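Local coordinates for Abbfa_003403 (Acinetobacter baumannii, PDB 4ZXH), which is a four-domain nonribosomal peptide synthetase that probably activates an amino acid, carries it on a phosphopantetheine arm, condenses it and releases the product by its thioesterase, at residues Q323-Q326 / S327-Q331; L1278-D1281 / Q1282-K1285; G1041-I1044 / R1045-K1048; Y795-D798 / E799-L803; H526-T529 / Q530-V534. All blocks are in the same frame, centred on the assembly; numbering follows the deposited sequence.

Interaction 1: residues Q323-Q326 / S327-Q331; sequences QLRQ and SLKHQ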
# COMPACT_ATOMS: atom_id res chain seq x y z
N GLN A 323 -27.29 -9.48 15.18
CA GLN A 323 -26.49 -8.27 15.02
C GLN A 323 -26.99 -7.51 13.80
O GLN A 323 -26.89 -6.29 13.73
CB GLN A 323 -25.00 -8.59 14.89
CG GLN A 323 -24.14 -7.35 14.95
CD GLN A 323 -22.68 -7.67 15.09
OE1 GLN A 323 -22.31 -8.64 15.77
NE2 GLN A 323 -21.83 -6.87 14.43
N LEU A 324 -27.56 -8.23 12.84
CA LEU A 324 -28.19 -7.59 11.70
C LEU A 324 -29.44 -6.81 12.17
O LEU A 324 -29.63 -5.65 11.79
CB LEU A 324 -28.54 -8.64 10.65
CG LEU A 324 -28.99 -8.12 9.30
CD1 LEU A 324 -27.85 -7.44 8.59
CD2 LEU A 324 -29.56 -9.24 8.45
N ARG A 325 -30.27 -7.44 13.00
CA ARG A 325 -31.50 -6.80 13.48
C ARG A 325 -31.20 -5.51 14.23
O ARG A 325 -31.85 -4.49 14.00
CB ARG A 325 -32.33 -7.74 14.37
CG ARG A 325 -33.56 -7.07 14.99
CD ARG A 325 -34.43 -8.02 15.81
NE ARG A 325 -33.83 -8.38 17.09
CZ ARG A 325 -34.08 -7.75 18.24
NH1 ARG A 325 -34.93 -6.73 18.27
NH2 ARG A 325 -33.49 -8.15 19.36
N GLN A 326 -30.24 -5.57 15.14
CA GLN A 326 -29.85 -4.39 15.91
C GLN A 326 -29.31 -3.31 14.98
O GLN A 326 -29.66 -2.14 15.11
CB GLN A 326 -28.81 -4.75 16.99
CG GLN A 326 -29.34 -5.66 18.08
CD GLN A 326 -30.45 -5.03 18.90
OE1 GLN A 326 -30.34 -3.89 19.36
NE2 GLN A 326 -31.55 -5.76 19.08
N SER A 327 -28.48 -3.71 14.02
CA SER A 327 -27.84 -2.76 13.13
C SER A 327 -28.87 -2.04 12.25
O SER A 327 -28.69 -0.86 11.93
CB SER A 327 -26.79 -3.46 12.26
OG SER A 327 -25.70 -3.95 13.03
N LEU A 328 -29.94 -2.73 11.87
CA LEU A 328 -30.98 -2.10 11.03
C LEU A 328 -31.76 -1.03 11.80
O LEU A 328 -32.33 -0.14 11.18
CB LEU A 328 -31.95 -3.15 10.46
CG LEU A 328 -31.31 -4.17 9.51
CD1 LEU A 328 -32.29 -5.24 9.07
CD2 LEU A 328 -30.67 -3.50 8.30
N LYS A 329 -31.77 -1.10 13.13
CA LYS A 329 -32.33 -0.02 13.95
C LYS A 329 -31.63 1.32 13.68
O LYS A 329 -32.26 2.37 13.64
CB LYS A 329 -32.23 -0.36 15.45
CG LYS A 329 -33.14 -1.49 15.97
CD LYS A 329 -33.00 -1.64 17.49
CE LYS A 329 -33.88 -2.75 18.08
NZ LYS A 329 -33.70 -2.87 19.57
N HIS A 330 -30.32 1.27 13.47
CA HIS A 330 -29.55 2.49 13.37
C HIS A 330 -29.09 2.76 11.94
O HIS A 330 -28.01 3.31 11.72
CB HIS A 330 -28.34 2.41 14.30
CG HIS A 330 -28.69 2.04 15.70
ND1 HIS A 330 -29.26 2.92 16.58
CD2 HIS A 330 -28.59 0.86 16.36
CE1 HIS A 330 -29.48 2.31 17.73
NE2 HIS A 330 -29.08 1.06 17.62
N GLN A 331 -29.92 2.39 10.98
CA GLN A 331 -29.52 2.48 9.58
C GLN A 331 -29.69 3.90 9.04
O GLN A 331 -29.27 4.18 7.92
CB GLN A 331 -30.34 1.52 8.73
CG GLN A 331 -31.69 2.07 8.36
CD GLN A 331 -32.57 1.04 7.70
OE1 GLN A 331 -32.86 -0.00 8.29
NE2 GLN A 331 -32.97 1.31 6.46
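Ser-327 doubles its hold on Gln-323, one turn before it, as serines can near the end of a helix. The chi1 torsion of -66° sets OG opposite the carbonyl carbon and beside the backbone N, bringing it back to the acceptor that this N already meets. OG reaches Gln-323 O at 2.7 Å and N reaches the same Gln-323 O at 3.0 Å, from opposite faces of the carbonyl plane. This is the compact side. Ser-327 is buried against Ile-303 of strand 302-306 and Phe-201 and Trp-202 of helix 197-205, while Gln-323 gives its NE2 to His-304 O. One residue on, Leu-328 N binds Leu-324 O at 2.9 Å, with the two leucine side chains brushing at 4.4 Å between Leu-324 CG and Leu-328 CD1.

The solvent side is looser. Lys-329, extended beyond CG, packs alongside the Gln-326 amide, NZ about equally near OE1 and NE2, the latter weakly bonded to Glu-322. Lys-329 NZ also lies 4.3 Å from Arg-325 NH1, a like-charged pair probably eased by Glu-322, the salt-bridge partner of Arg-325 NH2. Lys-329 N makes only weak bonds, to Arg-325 O and Gln-326 O. The His-330 side chain goes to helix 197-205, where ND1 bonds Ser-198 OG and the ring stacks on Phe-201. Such changeover from i-4 to i-3 bonding is typical of a helix C terminus, here in the condensation domain.

Interaction 2: residues L1278-D1281 / Q1282-K1285; sequences LGWD and QLVK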
# COMPACT_ATOMS: atom_id res chain seq x y z
N LEU A 1278 10.14 54.75 20.65
CA LEU A 1278 10.75 54.39 19.37
C LEU A 1278 10.81 55.58 18.40
O LEU A 1278 10.92 55.40 17.18
CB LEU A 1278 9.98 53.22 18.74
CG LEU A 1278 9.74 52.05 19.69
CD1 LEU A 1278 9.08 50.89 18.98
CD2 LEU A 1278 11.04 51.61 20.32
N GLY A 1279 10.75 56.80 18.93
CA GLY A 1279 10.85 57.98 18.10
C GLY A 1279 9.52 58.58 17.66
O GLY A 1279 9.50 59.63 17.03
N TRP A 1280 8.40 57.95 18.00
CA TRP A 1280 7.10 58.43 17.50
C TRP A 1280 6.68 59.75 18.10
O TRP A 1280 5.82 60.45 17.54
CB TRP A 1280 6.00 57.38 17.74
CG TRP A 1280 6.05 56.30 16.72
CD1 TRP A 1280 6.64 55.08 16.86
CD2 TRP A 1280 5.55 56.35 15.38
NE1 TRP A 1280 6.50 54.35 15.70
CE2 TRP A 1280 5.84 55.11 14.77
CE3 TRP A 1280 4.85 57.32 14.64
CZ2 TRP A 1280 5.48 54.82 13.44
CZ3 TRP A 1280 4.49 57.02 13.31
CH2 TRP A 1280 4.80 55.78 12.74
N ASP A 1281 7.27 60.11 19.23
CA ASP A 1281 7.01 61.41 19.84
C ASP A 1281 7.36 62.57 18.90
O ASP A 1281 6.99 63.71 19.17
CB ASP A 1281 7.77 61.56 21.17
CG ASP A 1281 9.27 61.31 21.04
OD1 ASP A 1281 9.66 60.38 20.30
OD2 ASP A 1281 10.06 62.05 21.66
N GLN A 1282 8.07 62.30 17.80
CA GLN A 1282 8.46 63.37 16.89
C GLN A 1282 7.51 63.46 15.71
O GLN A 1282 7.64 64.33 14.85
CB GLN A 1282 9.89 63.16 16.38
CG GLN A 1282 10.94 62.89 17.44
CD GLN A 1282 12.35 62.88 16.86
OE1 GLN A 1282 12.54 63.09 15.66
NE2 GLN A 1282 13.33 62.58 17.70
N LEU A 1283 6.54 62.55 15.66
CA LEU A 1283 5.58 62.49 14.56
C LEU A 1283 4.16 62.63 15.05
O LEU A 1283 3.32 63.23 14.38
CB LEU A 1283 5.71 61.18 13.80
CG LEU A 1283 7.00 60.97 13.02
CD1 LEU A 1283 6.94 59.66 12.26
CD2 LEU A 1283 7.22 62.15 12.08
N VAL A 1284 3.87 62.06 16.22
CA VAL A 1284 2.51 62.04 16.74
C VAL A 1284 2.45 62.76 18.08
O VAL A 1284 3.31 62.57 18.92
CB VAL A 1284 2.01 60.60 16.88
CG1 VAL A 1284 0.57 60.60 17.34
CG2 VAL A 1284 2.16 59.86 15.54
N LYS A 1285 1.45 63.61 18.26
CA LYS A 1285 1.43 64.48 19.43
C LYS A 1285 0.47 64.00 20.52
O LYS A 1285 0.89 63.65 21.63
CB LYS A 1285 1.06 65.91 19.03
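Trp-1280 rests its six-membered ring against two aliphatic side chains that follow three and four residues later, a compact example of how a turn can gather a small apolar cluster. The indole meets both at a slant: CZ3 lies 3.8 Å from Leu-1283 CD1, and CE3 lies 3.8 Å from Val-1284 CG2. Torsions explain the meeting. With chi1 -79° and chi2 98°, the indole starts out on the backbone-N side of its residue and stands across its own CB-CG bond, bringing the benzene half round to the following residues. Leu-1283 likewise carries CG beside its backbone N, and in Val-1284 the branch so placed is CG2, the one that touches the ring.

The polar pair on the outer surface behaves differently. The Asp-1281 carboxylate runs alongside the extended chain of Gln-1282, the two flat groups turned 63° apart. Gln-1282 packs CB and CG near Gly-1279 O, while its NE2 bonds Glu-1171.

Beneath the side chains, Trp-1280 O accepts two bonds: Leu-1283 N at 2.9 Å comes from well above the carbonyl plane, whereas Val-1284 N approaches nearly straight down the C=O line. Gln-1282 N binds Gly-1279 O, completing the short 3-10 turn.

This turn lies in the thioesterase loop joining strands 1262-1267 and 1288-1293. Trp-1280 gives NE1 to Thr-1165 O, meets Tyr-1144 of helix 1138-1152 edge-to-face and packs on Leu-1264, while Val-1284 reaches Ile-1262 of that same strand 1262-1267.

Interaction 3: residues G1041-I1044 / R1045-K1048; sequences GEII and RENK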
# COMPACT_ATOMS: atom_id res chain seq x y z
N GLY A 1041 2.59 21.20 -0.51
CA GLY A 1041 3.33 22.40 -0.85
C GLY A 1041 4.41 22.12 -1.88
O GLY A 1041 4.63 22.95 -2.75
N GLU A 1042 5.08 20.96 -1.79
CA GLU A 1042 6.09 20.61 -2.80
C GLU A 1042 5.43 20.45 -4.17
O GLU A 1042 5.97 20.89 -5.19
CB GLU A 1042 6.84 19.32 -2.41
CG GLU A 1042 7.66 19.46 -1.13
CD GLU A 1042 8.29 18.15 -0.65
OE1 GLU A 1042 8.07 17.09 -1.27
OE2 GLU A 1042 9.01 18.20 0.37
N ILE A 1043 4.25 19.83 -4.19
CA ILE A 1043 3.48 19.63 -5.42
C ILE A 1043 3.08 20.95 -6.07
O ILE A 1043 3.24 21.14 -7.27
CB ILE A 1043 2.21 18.81 -5.13
CG1 ILE A 1043 2.58 17.36 -4.88
CG2 ILE A 1043 1.20 18.93 -6.27
CD1 ILE A 1043 3.49 16.80 -5.95
N ILE A 1044 2.56 21.86 -5.26
CA ILE A 1044 2.16 23.16 -5.76
C ILE A 1044 3.37 23.99 -6.20
O ILE A 1044 3.31 24.72 -7.19
CB ILE A 1044 1.38 23.91 -4.68
CG1 ILE A 1044 0.05 23.22 -4.45
CG2 ILE A 1044 1.17 25.34 -5.05
CD1 ILE A 1044 -0.75 23.83 -3.31
N ARG A 1045 4.47 23.83 -5.48
CA ARG A 1045 5.71 24.56 -5.73
C ARG A 1045 6.31 24.23 -7.10
O ARG A 1045 6.97 25.08 -7.72
CB ARG A 1045 6.72 24.26 -4.63
CG ARG A 1045 7.96 25.11 -4.65
CD ARG A 1045 8.79 24.91 -3.39
NE ARG A 1045 8.09 25.37 -2.19
CZ ARG A 1045 7.66 24.58 -1.21
NH1 ARG A 1045 7.87 23.27 -1.27
NH2 ARG A 1045 7.04 25.09 -0.17
N GLU A 1046 6.08 22.99 -7.54
CA GLU A 1046 6.57 22.49 -8.83
C GLU A 1046 6.00 23.29 -10.00
O GLU A 1046 6.65 23.45 -11.03
CB GLU A 1046 6.21 21.02 -9.04
CG GLU A 1046 7.12 20.02 -8.35
CD GLU A 1046 6.61 18.58 -8.46
OE1 GLU A 1046 5.58 18.34 -9.15
OE2 GLU A 1046 7.22 17.68 -7.83
N ASN A 1047 4.76 23.76 -9.84
CA ASN A 1047 4.09 24.54 -10.88
C ASN A 1047 4.51 26.00 -10.85
O ASN A 1047 3.96 26.79 -10.09
CB ASN A 1047 2.58 24.44 -10.70
CG ASN A 1047 1.82 25.15 -11.80
OD1 ASN A 1047 2.38 25.89 -12.61
ND2 ASN A 1047 0.51 24.94 -11.83
N LYS A 1048 5.47 26.37 -11.70
CA LYS A 1048 6.00 27.73 -11.69
C LYS A 1048 4.99 28.78 -12.18
O LYS A 1048 5.24 29.97 -12.10
CB LYS A 1048 7.27 27.81 -12.53
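Arg-1045 folds back over the preceding turn of its helix, showing how a long cationic side chain can pack on backbone while its charge is spent elsewhere. Among the backbone bonds, Arg-1045 N binds Gly-1041 O at 2.9 Å and Glu-1046 N binds Glu-1042 O at 3.2 Å, both in the alpha-helical spacing. Asn-1047 N takes Ile-1044 O at 3.2 Å, a shorter i-3 step at the C-terminal end of helix 1037-1046.

Van der Waals packing comes next. The arginine is bent at chi3 (-65°), which turns the guanidinium toward residue 1041 and lays one face over Gly-1041 O, offset toward the rim. NH1 passes 3.5 Å from Glu-1042 CA, and Glu-1042 CG stands in the plane at the guanidinium edge. Ile-1043 CD1 makes a looser slanting contact, 4.1 Å from Glu-1046 OE1, while Ile-1044 packs on Ile-978 of helix 977-990.

The charges look outward. Glu-1042 OE2 and Arg-1045 NH1 stay 5.4 Å apart, too far for an ion pair between these two side chains, whose carboxylate and guanidinium planes are 63° apart. Arg-1045 instead bridges Asp-976 through NH2 and Asp-1230 through NH1, and Glu-1042 pairs with Lys-926. Asp-1230 belongs to the thioesterase and Lys-926 to the C-terminal adenylation region, so the polar links this helix makes to its neighbouring domains here are largely electrostatic.

Interaction 4: residues Y795-D798 / E799-L803; sequences YVLD and EQQRL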
# COMPACT_ATOMS: atom_id res chain seq x y z
N TYR A 795 2.32 -31.57 1.12
CA TYR A 795 0.97 -31.43 1.68
C TYR A 795 0.86 -30.08 2.38
O TYR A 795 1.81 -29.65 3.05
CB TYR A 795 0.66 -32.56 2.66
CG TYR A 795 0.85 -33.97 2.14
CD1 TYR A 795 -0.13 -34.61 1.37
CD2 TYR A 795 1.99 -34.70 2.45
CE1 TYR A 795 0.05 -35.92 0.90
CE2 TYR A 795 2.18 -36.00 1.99
CZ TYR A 795 1.21 -36.60 1.22
OH TYR A 795 1.42 -37.90 0.76
N VAL A 796 -0.29 -29.41 2.25
CA VAL A 796 -0.50 -28.15 2.98
C VAL A 796 -1.61 -28.33 4.01
O VAL A 796 -2.77 -28.52 3.65
CB VAL A 796 -0.85 -26.99 2.02
CG1 VAL A 796 -0.94 -25.68 2.79
CG2 VAL A 796 0.19 -26.87 0.92
N LEU A 797 -1.25 -28.25 5.29
CA LEU A 797 -2.17 -28.57 6.37
C LEU A 797 -2.51 -27.39 7.28
O LEU A 797 -1.76 -26.41 7.39
CB LEU A 797 -1.58 -29.69 7.22
CG LEU A 797 -1.18 -30.93 6.43
CD1 LEU A 797 -0.75 -32.03 7.38
CD2 LEU A 797 -2.31 -31.42 5.53
N ASP A 798 -3.66 -27.47 7.94
CA ASP A 798 -4.02 -26.46 8.92
C ASP A 798 -3.48 -26.87 10.28
O ASP A 798 -2.68 -27.80 10.38
CB ASP A 798 -5.54 -26.20 8.96
CG ASP A 798 -6.37 -27.46 9.27
OD1 ASP A 798 -5.84 -28.44 9.83
OD2 ASP A 798 -7.59 -27.46 8.97
N GLU A 799 -3.92 -26.19 11.33
CA GLU A 799 -3.48 -26.51 12.69
C GLU A 799 -4.10 -27.80 13.25
O GLU A 799 -3.66 -28.30 14.28
CB GLU A 799 -3.79 -25.32 13.60
CG GLU A 799 -3.19 -24.00 13.10
CD GLU A 799 -3.67 -22.78 13.87
OE1 GLU A 799 -4.54 -22.93 14.76
OE2 GLU A 799 -3.20 -21.66 13.57
N GLN A 800 -5.12 -28.34 12.58
CA GLN A 800 -5.68 -29.64 12.96
C GLN A 800 -5.15 -30.75 12.06
O GLN A 800 -5.56 -31.89 12.16
CB GLN A 800 -7.20 -29.62 12.92
CG GLN A 800 -7.85 -29.04 14.16
CD GLN A 800 -7.37 -27.64 14.46
OE1 GLN A 800 -7.77 -26.67 13.80
NE2 GLN A 800 -6.48 -27.52 15.45
N GLN A 801 -4.22 -30.38 11.18
CA GLN A 801 -3.59 -31.29 10.22
C GLN A 801 -4.59 -31.88 9.21
O GLN A 801 -4.52 -33.06 8.88
CB GLN A 801 -2.85 -32.42 10.94
CG GLN A 801 -1.51 -32.01 11.55
CD GLN A 801 -1.66 -31.18 12.81
OE1 GLN A 801 -2.36 -31.57 13.75
NE2 GLN A 801 -1.03 -30.00 12.83
N ARG A 802 -5.51 -31.05 8.73
CA ARG A 802 -6.37 -31.40 7.60
C ARG A 802 -5.88 -30.71 6.33
O ARG A 802 -5.26 -29.65 6.39
CB ARG A 802 -7.81 -30.99 7.88
CG ARG A 802 -8.49 -31.76 8.99
CD ARG A 802 -9.86 -31.15 9.29
NE ARG A 802 -9.74 -29.73 9.61
CZ ARG A 802 -10.73 -28.97 10.07
NH1 ARG A 802 -11.93 -29.49 10.28
NH2 ARG A 802 -10.50 -27.69 10.33
N LEU A 803 -6.16 -31.31 5.17
CA LEU A 803 -5.78 -30.73 3.88
C LEU A 803 -6.57 -29.45 3.58
O LEU A 803 -7.80 -29.48 3.44
CB LEU A 803 -6.00 -31.75 2.77
CG LEU A 803 -5.14 -33.00 2.83
CD1 LEU A 803 -5.75 -34.08 1.97
CD2 LEU A 803 -3.73 -32.68 2.37
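Asp-798 gathers four hydrogen bonds from Gln-800 and Arg-802 onto one carboxylate, a clear case of an acidic side chain organising a reversal of the chain. OD1 takes Gln-800 N at 2.8 Å and Arg-802 N at 2.9 Å, each from above the carboxylate plane and on opposite faces of it; the second bond is almost straight, at 176°. OD2 faces the Arg-802 guanidinium, which grips it side-on in a salt bridge: NE and NH2 each lie 3.2 Å from Asp-798 OD2, which sits at the guanidinium edge near its plane. Asp-798 OD2 offers its syn lone pair to NE, while NH2 comes in tilted from the carboxylate plane, the two flat groups being 46° apart.

What puts the carboxylate there is its chi1 of 58°, which tucks CG between backbone N and carbonyl carbon and turns the carboxylate back to the N-H groups of Gln-800 and Arg-802. The bond to Gln-800 N makes this an Asx turn, superposed on a type I beta turn in which Gln-801 N binds Asp-798 O at 3.1 Å. Arg-802 has further support, as its NH1 bonds Val-454 O.

Farther out, Asp-798 N binds Arg-802 O, and a single bridge pairs Leu-797 with Leu-803. Their side chains cross at a slant, with Leu-797 CD2 3.7 Å from Leu-803 CD2, and Leu-803 CD2 also touches the Tyr-795 ring.

The turn follows strand 792-797, whose next neighbour is strand 809-816. Leu-797 and Gln-801 both pack on Trp-813 of that strand, and Tyr-795 and Val-796 reach Leu-846 and Val-853 of strand 846-855.

Interaction 5: residues H526-T529 / Q530-V534; sequences HGIT and QGDRV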
# COMPACT_ATOMS: atom_id res chain seq x y z
N HIS A 526 43.08 -46.83 12.25
CA HIS A 526 43.15 -46.08 13.49
C HIS A 526 41.83 -46.05 14.22
O HIS A 526 41.55 -45.10 14.96
CB HIS A 526 43.65 -44.67 13.22
CG HIS A 526 45.00 -44.66 12.61
ND1 HIS A 526 45.20 -44.66 11.25
CD2 HIS A 526 46.23 -44.76 13.17
CE1 HIS A 526 46.49 -44.72 10.99
NE2 HIS A 526 47.14 -44.78 12.14
N GLY A 527 41.02 -47.09 14.03
CA GLY A 527 39.93 -47.38 14.94
C GLY A 527 38.54 -47.10 14.44
O GLY A 527 37.58 -47.39 15.13
N ILE A 528 38.42 -46.54 13.23
CA ILE A 528 37.10 -46.21 12.68
C ILE A 528 36.39 -47.43 12.12
O ILE A 528 36.87 -48.09 11.20
CB ILE A 528 37.19 -45.15 11.58
CG1 ILE A 528 37.77 -43.86 12.15
CG2 ILE A 528 35.81 -44.86 11.03
CD1 ILE A 528 37.09 -43.44 13.42
N THR A 529 35.22 -47.70 12.69
CA THR A 529 34.45 -48.89 12.36
C THR A 529 33.12 -48.42 11.78
O THR A 529 32.76 -47.27 11.97
CB THR A 529 34.21 -49.78 13.62
OG1 THR A 529 33.05 -49.30 14.33
CG2 THR A 529 35.40 -49.73 14.56
N GLN A 530 32.40 -49.30 11.10
CA GLN A 530 31.11 -48.95 10.54
C GLN A 530 30.18 -48.32 11.60
O GLN A 530 30.12 -48.78 12.75
CB GLN A 530 30.44 -50.18 9.92
CG GLN A 530 29.09 -49.87 9.29
CD GLN A 530 28.54 -51.02 8.48
OE1 GLN A 530 29.21 -52.04 8.30
NE2 GLN A 530 27.31 -50.88 7.99
N GLY A 531 29.50 -47.25 11.21
CA GLY A 531 28.59 -46.58 12.11
C GLY A 531 29.21 -45.48 12.95
O GLY A 531 28.50 -44.77 13.66
N ASP A 532 30.52 -45.33 12.90
CA ASP A 532 31.15 -44.32 13.72
C ASP A 532 30.88 -42.94 13.14
O ASP A 532 30.56 -42.79 11.94
CB ASP A 532 32.66 -44.57 13.86
CG ASP A 532 32.98 -45.74 14.82
OD1 ASP A 532 32.05 -46.26 15.49
OD2 ASP A 532 34.17 -46.15 14.89
N ARG A 533 30.97 -41.93 13.99
CA ARG A 533 30.78 -40.56 13.56
C ARG A 533 32.13 -39.88 13.54
O ARG A 533 32.84 -39.90 14.54
CB ARG A 533 29.83 -39.83 14.49
CG ARG A 533 28.40 -40.31 14.35
CD ARG A 533 27.52 -39.73 15.44
NE ARG A 533 28.15 -39.89 16.75
CZ ARG A 533 28.16 -41.02 17.45
NH1 ARG A 533 27.56 -42.10 16.95
NH2 ARG A 533 28.76 -41.07 18.64
N VAL A 534 32.48 -39.31 12.39
CA VAL A 534 33.80 -38.71 12.19
C VAL A 534 33.70 -37.21 11.97
O VAL A 534 33.11 -36.76 10.97
CB VAL A 534 34.53 -39.35 11.01
CG1 VAL A 534 35.76 -38.55 10.63
CG2 VAL A 534 34.87 -40.78 11.34
O HOH W 1 30.99 -48.75 15.54
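Thr-529 and Asp-532 bind each other in both directions, through a side-chain and a backbone bond between the same two residues round one beta turn that leads into a strand. Thr-529 N gives its hydrogen to Asp-532 OD2 at 2.9 Å, a nearly straight bond (169°) that arrives from above the carboxylate plane. In return, Asp-532 N binds Thr-529 O at 3.1 Å and closes a type II beta turn, with Gly-531 at the third position in the positive-phi conformation usual there.

A water joins three groups of this turn. It donates to Asp-532 OD1 at 2.7 Å and to Gln-530 O at 2.9 Å, and it is also hydrogen-bonded to Thr-529 OG1. The threonine chi1 of 85° makes this possible, as it holds OG1 between the backbone N and the carbonyl carbon, on the side where the water sits, while the CG2 methyl takes the place beside N.

Beside the polar groups lies an apolar contact. Ile-528 CD1 comes within 4.0 Å of Val-534 CG2, the two chains crossing at a slant, and both side chains pack on Val-581 of strand 581-584. Gly-527, as the C-prime residue of a Schellman motif, ends helix 509-525 just before; strand 533-537 begins just after.

Asp-532 OD2 also forms a salt bridge with Lys-580. A backbone N-H and a lysine thus share one carboxylate oxygen, and water serves the other; together these partners probably stabilise the charged form of Asp-532 at the helix-to-strand connection of this adenylation domain.

Overall arrangement
Read from the N terminus, the five contacts come in series as interactions 1, 5, 4, 3 and 2; each closes only a short local turn, and none nests within or crosses another. Interaction 1 ends a helix of the condensation domain. Interactions 5 and 4 both belong to the adenylation domain, one leading from a helix into a parallel sheet, the other reversing an antiparallel strand, their centres about 41 Å apart. Interaction 3 finishes the last carrier-domain helix, and interaction 2 shapes a thioesterase loop between strands. Interactions 2 and 5 lie farthest apart, about 110 Å between centres, on opposite sides of the chain's centre.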